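Side-chain contacts in Serpin48 (Tenebrio molitor, PDB 3OZQ), which is a highly specific serpin of insect innate immunity that inhibits the Spätzle-processing enzyme, SPE, a serine protease: residues His92-Ile97 against Glu141-His146; Pro154-Asn159 against Asn312-Ser317; Ser322-Glu327 against Ala331-Val336. All coordinates share one frame; numbering follows the deposited sequence.

How the contacts relate
All three contacts touch the large central sheet of the serpin fold and follow one another along the chain. Contact 1 sets the helix 129-143 region on strand 90-100. About 15 Å away, centre to centre, contact 2 joins the loop between helix 129-143 and strand 163-174 to strand 310-321. Contact 3 lies about 37 Å from contact 2 between centres, across the chain's middle, where strand 310-321 leads through strand 325-326 into the reactive-centre loop. Strand 163-174 is common ground: it pairs with strands 90-100, 310-321 and 325-326. The contacts thus run from both flanks of this strand to the place where serpins begin to insert their loop.

Contact 1 (His92-Ile97 against Glu141-His146); sequences HTANKI and EEQTQH
Ala94 and Gln143 bring their CA atoms to 5.8 Å, and His92 faces Thr144 with 6.7 Å between CA atoms, where the chain leaving helix 129-143 passes over strand 90-100. The turn is held by Glu141 O, which accepts Thr144 N at 3.1 Å and His146 N at 2.7 Å from opposite faces of its carbonyl plane. Gln145 and His146 both take positive phi values as the chain turns; the end of Gln145 comes near His92, while His146 points back to Glu141. Ala94 is the apolar point of the contact. Its CB meets Gln143 CB at 3.7 Å and lies 4.1 Å from Thr144 CG2, so a single methyl touches two successive residues. In Thr144 the methyl stands opposite the carbonyl carbon while OG1 lies between the two backbone branches (chi1 55°), and that hydroxyl turns back to bond Val140 O. Gln145 bends at chi2, and its side chain crosses that of His92 at about a right angle, with amide and imidazole planes 64° apart; Gln145 OE1 comes obliquely to His92 CD2 at 3.5 Å. The same OE1 is hydrogen-bonded to Tyr170 OH, and the Tyr170 ring stacks with His92, so one tyrosine of strand 163-174 steadies both partners. Farther out, His146 ND1 donates to Glu141 OE2 at 3.2 Å, arriving from above the carboxylate plane. No hydrogen bond links the two segments directly. The C-terminal end of helix 129-143, helix F of the serpin fold by its place in the topology, therefore lies against the central sheet through methyl and methylene packing, beside an oblique approach to the imidazole of an amide oxygen that the tyrosine satisfies.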
loop_
_atom_site.group_PDB
_atom_site.type_symbol
_atom_site.label_atom_id
_atom_site.label_comp_id
_atom_site.label_asym_id
_atom_site.label_seq_id
_atom_site.Cartn_x
_atom_site.Cartn_y
_atom_site.Cartn_z
ATOM N N HIS A 92 4.398 -3.776 -9.086
ATOM C CA HIS A 92 4.692 -2.729 -10.059
ATOM C C HIS A 92 4.574 -1.382 -9.361
ATOM O O HIS A 92 3.575 -1.102 -8.707
ATOM C CB HIS A 92 3.718 -2.793 -11.245
ATOM C CG HIS A 92 3.783 -4.081 -12.010
ATOM N ND1 HIS A 92 3.123 -5.222 -11.608
ATOM C CD2 HIS A 92 4.452 -4.414 -13.141
ATOM C CE1 HIS A 92 3.370 -6.199 -12.463
ATOM N NE2 HIS A 92 4.177 -5.737 -13.400
ATOM N N THR A 93 5.610 -0.559 -9.480
ATOM C CA THR A 93 5.596 0.760 -8.865
ATOM C C THR A 93 6.091 1.781 -9.863
ATOM O O THR A 93 6.973 1.496 -10.671
ATOM C CB THR A 93 6.504 0.797 -7.619
ATOM O OG1 THR A 93 7.878 0.823 -8.029
ATOM C CG2 THR A 93 6.275 -0.421 -6.768
ATOM N N ALA A 94 5.507 2.966 -9.822
ATOM C CA ALA A 94 6.026 4.096 -10.566
ATOM C C ALA A 94 6.152 5.202 -9.552
ATOM O O ALA A 94 5.177 5.893 -9.258
ATOM C CB ALA A 94 5.081 4.489 -11.673
ATOM N N ASN A 95 7.351 5.343 -8.996
ATOM C CA ASN A 95 7.616 6.320 -7.961
ATOM C C ASN A 95 8.572 7.358 -8.507
ATOM O O ASN A 95 9.604 7.028 -9.093
ATOM C CB ASN A 95 8.212 5.664 -6.705
ATOM C CG ASN A 95 7.270 4.646 -6.064
ATOM O OD1 ASN A 95 7.666 3.886 -5.157
ATOM N ND2 ASN A 95 6.020 4.617 -6.534
ATOM N N LYS A 96 8.222 8.619 -8.315
ATOM C CA LYS A 96 9.029 9.698 -8.859
ATOM C C LYS A 96 8.963 10.945 -8.000
ATOM O O LYS A 96 7.949 11.234 -7.362
ATOM C CB LYS A 96 8.578 10.002 -10.282
ATOM C CG LYS A 96 9.188 11.247 -10.850
ATOM C CD LYS A 96 10.182 10.951 -11.911
ATOM C CE LYS A 96 9.511 10.490 -13.170
ATOM N NZ LYS A 96 10.399 10.820 -14.333
ATOM N N ILE A 97 10.065 11.686 -7.982
ATOM C CA ILE A 97 10.106 12.951 -7.282
ATOM C C ILE A 97 10.335 14.009 -8.332
ATOM O O ILE A 97 11.432 14.116 -8.867
ATOM C CB ILE A 97 11.223 12.974 -6.225
ATOM C CG1 ILE A 97 10.920 11.944 -5.125
ATOM C CG2 ILE A 97 11.361 14.361 -5.617
ATOM C CD1 ILE A 97 11.783 12.113 -3.879
ATOM N N GLU A 141 1.529 6.328 -16.487
ATOM C CA GLU A 141 0.839 5.373 -17.350
ATOM C C GLU A 141 1.833 4.458 -18.042
ATOM O O GLU A 141 1.684 3.246 -17.995
ATOM C CB GLU A 141 -0.043 6.077 -18.385
ATOM C CG GLU A 141 -1.294 6.714 -17.800
ATOM C CD GLU A 141 -2.328 7.074 -18.864
ATOM O OE1 GLU A 141 -2.697 8.265 -18.941
ATOM O OE2 GLU A 141 -2.784 6.177 -19.614
ATOM N N GLU A 142 2.850 5.029 -18.687
ATOM C CA GLU A 142 3.852 4.201 -19.355
ATOM C C GLU A 142 4.463 3.173 -18.393
ATOM O O GLU A 142 4.736 2.039 -18.776
ATOM C CB GLU A 142 4.958 5.058 -19.965
ATOM C CG GLU A 142 6.356 4.459 -19.822
ATOM C CD GLU A 142 7.415 5.491 -19.401
ATOM O OE1 GLU A 142 7.468 6.597 -19.997
ATOM O OE2 GLU A 142 8.193 5.193 -18.465
ATOM N N GLN A 143 4.668 3.581 -17.146
ATOM C CA GLN A 143 5.346 2.742 -16.157
ATOM C C GLN A 143 4.424 1.731 -15.472
ATOM O O GLN A 143 4.895 0.827 -14.786
ATOM C CB GLN A 143 6.018 3.613 -15.092
ATOM C CG GLN A 143 7.299 4.270 -15.550
ATOM C CD GLN A 143 8.378 3.251 -15.831
ATOM O OE1 GLN A 143 8.899 2.609 -14.913
ATOM N NE2 GLN A 143 8.706 3.074 -17.106
ATOM N N THR A 144 3.117 1.893 -15.643
ATOM C CA THR A 144 2.159 0.941 -15.075
ATOM C C THR A 144 1.296 0.292 -16.147
ATOM O O THR A 144 0.152 -0.053 -15.883
ATOM C CB THR A 144 1.202 1.609 -14.067
ATOM O OG1 THR A 144 0.547 2.726 -14.687
ATOM C CG2 THR A 144 1.939 2.070 -12.820
ATOM N N GLN A 145 1.854 0.116 -17.342
ATOM C CA GLN A 145 1.118 -0.402 -18.496
ATOM C C GLN A 145 -0.285 0.192 -18.624
ATOM O O GLN A 145 -1.259 -0.526 -18.858
ATOM C CB GLN A 145 1.062 -1.941 -18.504
ATOM C CG GLN A 145 1.419 -2.633 -17.184
ATOM C CD GLN A 145 2.844 -2.356 -16.744
ATOM O OE1 GLN A 145 3.128 -2.220 -15.550
ATOM N NE2 GLN A 145 3.748 -2.262 -17.710
ATOM N N HIS A 146 -0.368 1.508 -18.466
ATOM C CA HIS A 146 -1.619 2.258 -18.621
ATOM C C HIS A 146 -2.738 1.862 -17.662
ATOM O O HIS A 146 -3.879 2.295 -17.832
ATOM C CB HIS A 146 -2.101 2.225 -20.079
ATOM C CG HIS A 146 -1.121 2.828 -21.040
ATOM N ND1 HIS A 146 -1.284 4.086 -21.583
ATOM C CD2 HIS A 146 0.046 2.353 -21.538
ATOM C CE1 HIS A 146 -0.267 4.355 -22.383
ATOM N NE2 HIS A 146 0.557 3.323 -22.369
#

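Contact 2 (Pro154-Asn159 against Asn312-Ser317); sequences PEILNN and NIVQKS
Ile156 and Asn312 form a water-bridged surface contact at one end of an inner strand of the serpin fold's central sheet. Ile156 closes a short 3-10 turn, 154-156, in the loop that leads from helix 129-143 to strand 163-174, while Asn312 lies near the start of strand 310-321. That strand runs parallel to strand 163-174, and the backbones of Asn312 and Val314 both bond to Leu165 there. The loop thus meets the strand next to the one it is about to enter. Asn312 and Val314 both direct their CB atoms at the loop. Ile156 answers with its longer branch: CG1 sits between the backbone N and the carbonyl carbon (chi1 71°), and CD1 extends over the asparagine amide, 3.7 Å from Asn312 ND2. The same methyl makes a looser apolar contact with Val314 CG2 at 4.3 Å. The polar half of the contact is carried by two waters that both donate to Ile156 O. They use both ends of the amide, one as acceptor and one as donor, which would fix its rotation. Water 1 lies 2.7 Å from Ile156 O and gives its other proton to Asn312 OD1 at 2.6 Å; water 2 lies 2.8 Å from Ile156 O and accepts from Asn312 ND2 at 3.1 Å.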
loop_
_atom_site.group_PDB
_atom_site.type_symbol
_atom_site.label_atom_id
_atom_site.label_comp_id
_atom_site.label_asym_id
_atom_site.label_seq_id
_atom_site.Cartn_x
_atom_site.Cartn_y
_atom_site.Cartn_z
ATOM N N PRO A 154 -4.466 18.247 -11.838
ATOM C CA PRO A 154 -3.735 19.490 -12.088
ATOM C C PRO A 154 -4.111 20.597 -11.106
ATOM O O PRO A 154 -3.321 21.505 -10.863
ATOM C CB PRO A 154 -4.138 19.854 -13.520
ATOM C CG PRO A 154 -5.399 19.146 -13.759
ATOM C CD PRO A 154 -5.276 17.853 -13.003
ATOM N N GLU A 155 -5.295 20.504 -10.523
ATOM C CA GLU A 155 -5.737 21.505 -9.565
ATOM C C GLU A 155 -4.857 21.590 -8.313
ATOM O O GLU A 155 -4.855 22.614 -7.628
ATOM C CB GLU A 155 -7.199 21.262 -9.179
ATOM C CG GLU A 155 -8.177 21.485 -10.331
ATOM C CD GLU A 155 -8.246 22.938 -10.780
ATOM O OE1 GLU A 155 -9.117 23.670 -10.265
ATOM O OE2 GLU A 155 -7.439 23.347 -11.648
ATOM N N ILE A 156 -4.112 20.528 -8.014
ATOM C CA ILE A 156 -3.257 20.523 -6.826
ATOM C C ILE A 156 -1.994 21.333 -7.051
ATOM O O ILE A 156 -1.296 21.698 -6.102
ATOM C CB ILE A 156 -2.858 19.092 -6.395
ATOM C CG1 ILE A 156 -1.874 18.483 -7.397
ATOM C CG2 ILE A 156 -4.078 18.237 -6.224
ATOM C CD1 ILE A 156 -1.030 17.360 -6.835
ATOM N N LEU A 157 -1.698 21.617 -8.315
ATOM C CA LEU A 157 -0.501 22.369 -8.675
ATOM C C LEU A 157 -0.742 23.871 -8.586
ATOM O O LEU A 157 -1.829 24.348 -8.902
ATOM C CB LEU A 157 -0.072 22.013 -10.096
ATOM C CG LEU A 157 0.073 20.516 -10.366
ATOM C CD1 LEU A 157 0.564 20.298 -11.783
ATOM C CD2 LEU A 157 1.037 19.910 -9.348
ATOM N N ASN A 158 0.280 24.613 -8.170
ATOM C CA ASN A 158 0.180 26.067 -8.108
ATOM C C ASN A 158 1.525 26.756 -8.206
ATOM O O ASN A 158 2.569 26.103 -8.314
ATOM C CB ASN A 158 -0.561 26.498 -6.842
ATOM C CG ASN A 158 0.141 26.056 -5.586
ATOM O OD1 ASN A 158 1.365 26.149 -5.479
ATOM N ND2 ASN A 158 -0.627 25.569 -4.626
ATOM N N ASN A 159 1.500 28.085 -8.176
ATOM C CA ASN A 159 2.720 28.866 -8.299
ATOM C C ASN A 159 3.770 28.476 -7.262
ATOM O O ASN A 159 4.964 28.664 -7.487
ATOM C CB ASN A 159 2.439 30.386 -8.283
ATOM C CG ASN A 159 1.379 30.789 -7.262
ATOM O OD1 ASN A 159 1.687 31.410 -6.246
ATOM N ND2 ASN A 159 0.122 30.471 -7.550
ATOM N N ASN A 312 3.471 18.177 -2.390
ATOM C CA ASN A 312 2.420 17.162 -2.401
ATOM C C ASN A 312 3.008 15.763 -2.338
ATOM O O ASN A 312 4.129 15.546 -2.788
ATOM C CB ASN A 312 1.542 17.294 -3.648
ATOM C CG ASN A 312 1.083 18.718 -3.885
ATOM O OD1 ASN A 312 1.867 19.562 -4.292
ATOM N ND2 ASN A 312 -0.180 18.994 -3.602
ATOM N N ILE A 313 2.246 14.822 -1.771
ATOM C CA ILE A 313 2.611 13.414 -1.810
ATOM C C ILE A 313 1.371 12.600 -2.148
ATOM O O ILE A 313 0.426 12.548 -1.379
ATOM C CB ILE A 313 3.175 12.906 -0.463
ATOM C CG1 ILE A 313 4.268 13.842 0.055
ATOM C CG2 ILE A 313 3.726 11.496 -0.628
ATOM C CD1 ILE A 313 4.776 13.440 1.450
ATOM N N VAL A 314 1.380 11.975 -3.309
ATOM C CA VAL A 314 0.176 11.374 -3.834
ATOM C C VAL A 314 0.410 9.914 -4.176
ATOM O O VAL A 314 1.258 9.584 -5.012
ATOM C CB VAL A 314 -0.353 12.159 -5.078
ATOM C CG1 VAL A 314 -1.687 11.574 -5.546
ATOM C CG2 VAL A 314 -0.544 13.605 -4.716
ATOM N N GLN A 315 -0.301 9.043 -3.476
ATOM C CA GLN A 315 -0.292 7.622 -3.812
ATOM C C GLN A 315 -1.560 7.227 -4.535
ATOM O O GLN A 315 -2.652 7.608 -4.140
ATOM C CB GLN A 315 -0.121 6.769 -2.562
ATOM C CG GLN A 315 0.001 5.281 -2.854
ATOM C CD GLN A 315 0.215 4.469 -1.603
ATOM O OE1 GLN A 315 1.354 4.243 -1.194
ATOM N NE2 GLN A 315 -0.878 4.016 -0.986
ATOM N N LYS A 316 -1.415 6.442 -5.586
ATOM C CA LYS A 316 -2.573 5.842 -6.222
ATOM C C LYS A 316 -2.297 4.386 -6.479
ATOM O O LYS A 316 -1.211 4.026 -6.925
ATOM C CB LYS A 316 -2.904 6.545 -7.539
ATOM C CG LYS A 316 -4.257 6.158 -8.106
ATOM C CD LYS A 316 -4.640 7.123 -9.218
ATOM C CE LYS A 316 -6.101 6.927 -9.629
ATOM N NZ LYS A 316 -6.587 7.991 -10.558
ATOM N N SER A 317 -3.285 3.549 -6.176
ATOM C CA SER A 317 -3.134 2.104 -6.311
ATOM C C SER A 317 -4.498 1.462 -6.523
ATOM O O SER A 317 -5.529 2.072 -6.244
ATOM C CB SER A 317 -2.459 1.523 -5.063
ATOM O OG SER A 317 -3.336 1.548 -3.948
HETATM O O HOH W 1 1.261 21.976 -5.157
HETATM O O HOH W 2 -2.077 21.406 -3.393
#

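Contact 3 (Ser322-Glu327 against Ala331-Val336)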
loop_
_atom_site.group_PDB
_atom_site.type_symbol
_atom_site.label_atom_id
_atom_site.label_comp_id
_atom_site.label_asym_id
_atom_site.label_seq_id
_atom_site.Cartn_x
_atom_site.Cartn_y
_atom_site.Cartn_z
ATOM N N SER A 322 -9.879 -11.786 -8.002
ATOM C CA SER A 322 -10.695 -12.697 -8.792
ATOM C C SER A 322 -10.328 -14.158 -8.515
ATOM O O SER A 322 -9.600 -14.462 -7.565
ATOM C CB SER A 322 -10.532 -12.375 -10.273
ATOM O OG SER A 322 -9.199 -12.652 -10.669
ATOM N N GLU A 323 -10.827 -15.064 -9.350
ATOM C CA GLU A 323 -10.644 -16.497 -9.098
ATOM C C GLU A 323 -9.191 -16.986 -9.187
ATOM O O GLU A 323 -8.791 -17.864 -8.427
ATOM C CB GLU A 323 -11.553 -17.331 -10.003
ATOM C CG GLU A 323 -13.028 -17.197 -9.667
ATOM C CD GLU A 323 -13.752 -16.188 -10.542
ATOM O OE1 GLU A 323 -14.978 -16.346 -10.726
ATOM O OE2 GLU A 323 -13.111 -15.237 -11.047
ATOM N N GLU A 324 -8.399 -16.417 -10.093
ATOM C CA GLU A 324 -7.000 -16.840 -10.219
ATOM C C GLU A 324 -6.039 -16.118 -9.277
ATOM O O GLU A 324 -4.954 -16.621 -8.991
ATOM C CB GLU A 324 -6.506 -16.717 -11.661
ATOM C CG GLU A 324 -6.417 -18.059 -12.396
ATOM C CD GLU A 324 -5.425 -19.038 -11.755
ATOM O OE1 GLU A 324 -5.595 -20.265 -11.939
ATOM O OE2 GLU A 324 -4.474 -18.586 -11.073
ATOM N N GLY A 325 -6.433 -14.944 -8.798
ATOM C CA GLY A 325 -5.619 -14.207 -7.849
ATOM C C GLY A 325 -5.908 -12.724 -7.925
ATOM O O GLY A 325 -7.066 -12.310 -7.950
ATOM N N VAL A 326 -4.855 -11.913 -7.978
ATOM C CA VAL A 326 -5.033 -10.472 -8.013
ATOM C C VAL A 326 -4.387 -9.924 -9.284
ATOM O O VAL A 326 -3.229 -10.225 -9.582
ATOM C CB VAL A 326 -4.451 -9.788 -6.760
ATOM C CG1 VAL A 326 -4.945 -10.474 -5.506
ATOM C CG2 VAL A 326 -2.948 -9.809 -6.798
ATOM N N GLU A 327 -5.154 -9.140 -10.035
ATOM C CA GLU A 327 -4.709 -8.645 -11.332
ATOM C C GLU A 327 -4.276 -9.827 -12.202
ATOM O O GLU A 327 -3.283 -9.755 -12.928
ATOM C CB GLU A 327 -3.571 -7.631 -11.152
ATOM C CG GLU A 327 -3.053 -6.974 -12.423
ATOM C CD GLU A 327 -4.088 -6.088 -13.102
ATOM O OE1 GLU A 327 -5.186 -5.883 -12.531
ATOM O OE2 GLU A 327 -3.805 -5.598 -14.217
ATOM N N ALA A 331 -7.721 -17.810 -16.526
ATOM C CA ALA A 331 -6.954 -18.899 -17.130
ATOM C C ALA A 331 -7.853 -20.065 -17.528
ATOM O O ALA A 331 -8.770 -19.903 -18.330
ATOM C CB ALA A 331 -5.852 -19.372 -16.182
ATOM N N THR A 332 -7.567 -21.235 -16.961
ATOM C CA THR A 332 -8.341 -22.455 -17.180
ATOM C C THR A 332 -7.741 -23.568 -16.335
ATOM O O THR A 332 -6.620 -24.007 -16.595
ATOM C CB THR A 332 -8.303 -22.909 -18.649
ATOM O OG1 THR A 332 -9.253 -22.159 -19.413
ATOM C CG2 THR A 332 -8.651 -24.389 -18.750
ATOM N N TYR A 333 -8.474 -24.031 -15.325
ATOM C CA TYR A 333 -7.918 -25.028 -14.415
ATOM C C TYR A 333 -8.901 -26.104 -13.971
ATOM O O TYR A 333 -10.116 -25.951 -14.105
ATOM C CB TYR A 333 -7.289 -24.352 -13.193
ATOM C CG TYR A 333 -5.800 -24.117 -13.331
ATOM C CD1 TYR A 333 -4.886 -25.060 -12.871
ATOM C CD2 TYR A 333 -5.307 -22.960 -13.928
ATOM C CE1 TYR A 333 -3.519 -24.855 -12.996
ATOM C CE2 TYR A 333 -3.942 -22.746 -14.059
ATOM C CZ TYR A 333 -3.052 -23.699 -13.590
ATOM O OH TYR A 333 -1.694 -23.496 -13.714
ATOM N N ILE A 334 -8.351 -27.194 -13.442
ATOM C CA ILE A 334 -9.146 -28.298 -12.926
ATOM C C ILE A 334 -8.345 -29.053 -11.865
ATOM O O ILE A 334 -7.138 -29.252 -12.016
ATOM C CB ILE A 334 -9.573 -29.269 -14.051
ATOM C CG1 ILE A 334 -10.966 -29.842 -13.774
ATOM C CG2 ILE A 334 -8.543 -30.378 -14.237
ATOM C CD1 ILE A 334 -12.085 -28.848 -13.983
ATOM N N PRO A 335 -9.012 -29.449 -10.772
ATOM C CA PRO A 335 -8.392 -30.205 -9.684
ATOM C C PRO A 335 -8.822 -31.671 -9.699
ATOM O O PRO A 335 -9.386 -32.138 -10.690
ATOM C CB PRO A 335 -8.955 -29.513 -8.440
ATOM C CG PRO A 335 -10.294 -28.898 -8.902
ATOM C CD PRO A 335 -10.374 -29.028 -10.412
ATOM N N VAL A 336 -8.556 -32.384 -8.608
ATOM C CA VAL A 336 -8.982 -33.774 -8.477
ATOM C C VAL A 336 -10.336 -33.868 -7.784
ATOM O O VAL A 336 -11.378 -33.896 -8.439
ATOM C CB VAL A 336 -7.960 -34.612 -7.690
ATOM C CG1 VAL A 336 -8.565 -35.951 -7.297
ATOM C CG2 VAL A 336 -6.688 -34.801 -8.506
#
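Ser322 N donates to Gly325 O at 2.9 Å, closing a short loop from which Glu324 reaches across to Ala331 and Tyr333. The loop lies between strand 310-321 and the short strand 325-326, and Gly325 adopts backbone angles (phi 154°, psi -133°) at which a side chain would run into the carbonyl oxygen of the residue before. Glu324 carries its side of the contact alone. Its CG packs against the methyl of Ala331, with 4.0 Å between Glu324 CG and Ala331 CB. Beyond that point the chain bends at chi2, and the carboxylate turns toward the aromatic ring of Tyr333. Glu324 OE1 approaches Tyr333 CD2 at 3.4 Å and Tyr333 CE2 at 3.7 Å. It comes in obliquely, the carboxylate plane tilted 45° from that of the ring, while the two side chains cross at about a right angle. Carboxylate oxygen thus meets ring carbon; no hydrogen bond joins the two segments. Such sparse packing probably holds segment 331-336 only weakly, and Ala331, Thr332 and Val336 also touch a neighbouring molecule in the crystal, which may influence their path. The loop 322-325 is better tied down: Glu323 forms a salt bridge with Lys270 and a hydrogen bond with Thr184, and the Glu324 and Val326 backbones bond to Trp175 and Ala173. Val326 thus pairs antiparallel with strand 163-174, whereas the chain from Ala331 onward lies at the surface, and residues 337-345 that follow are not modelled. By sequence and position, residues around 325-331 correspond to the hinge of a serpin reactive-centre loop, its first residues apparently entering the central sheet, and 331-336 to the loop that follows and remains outside.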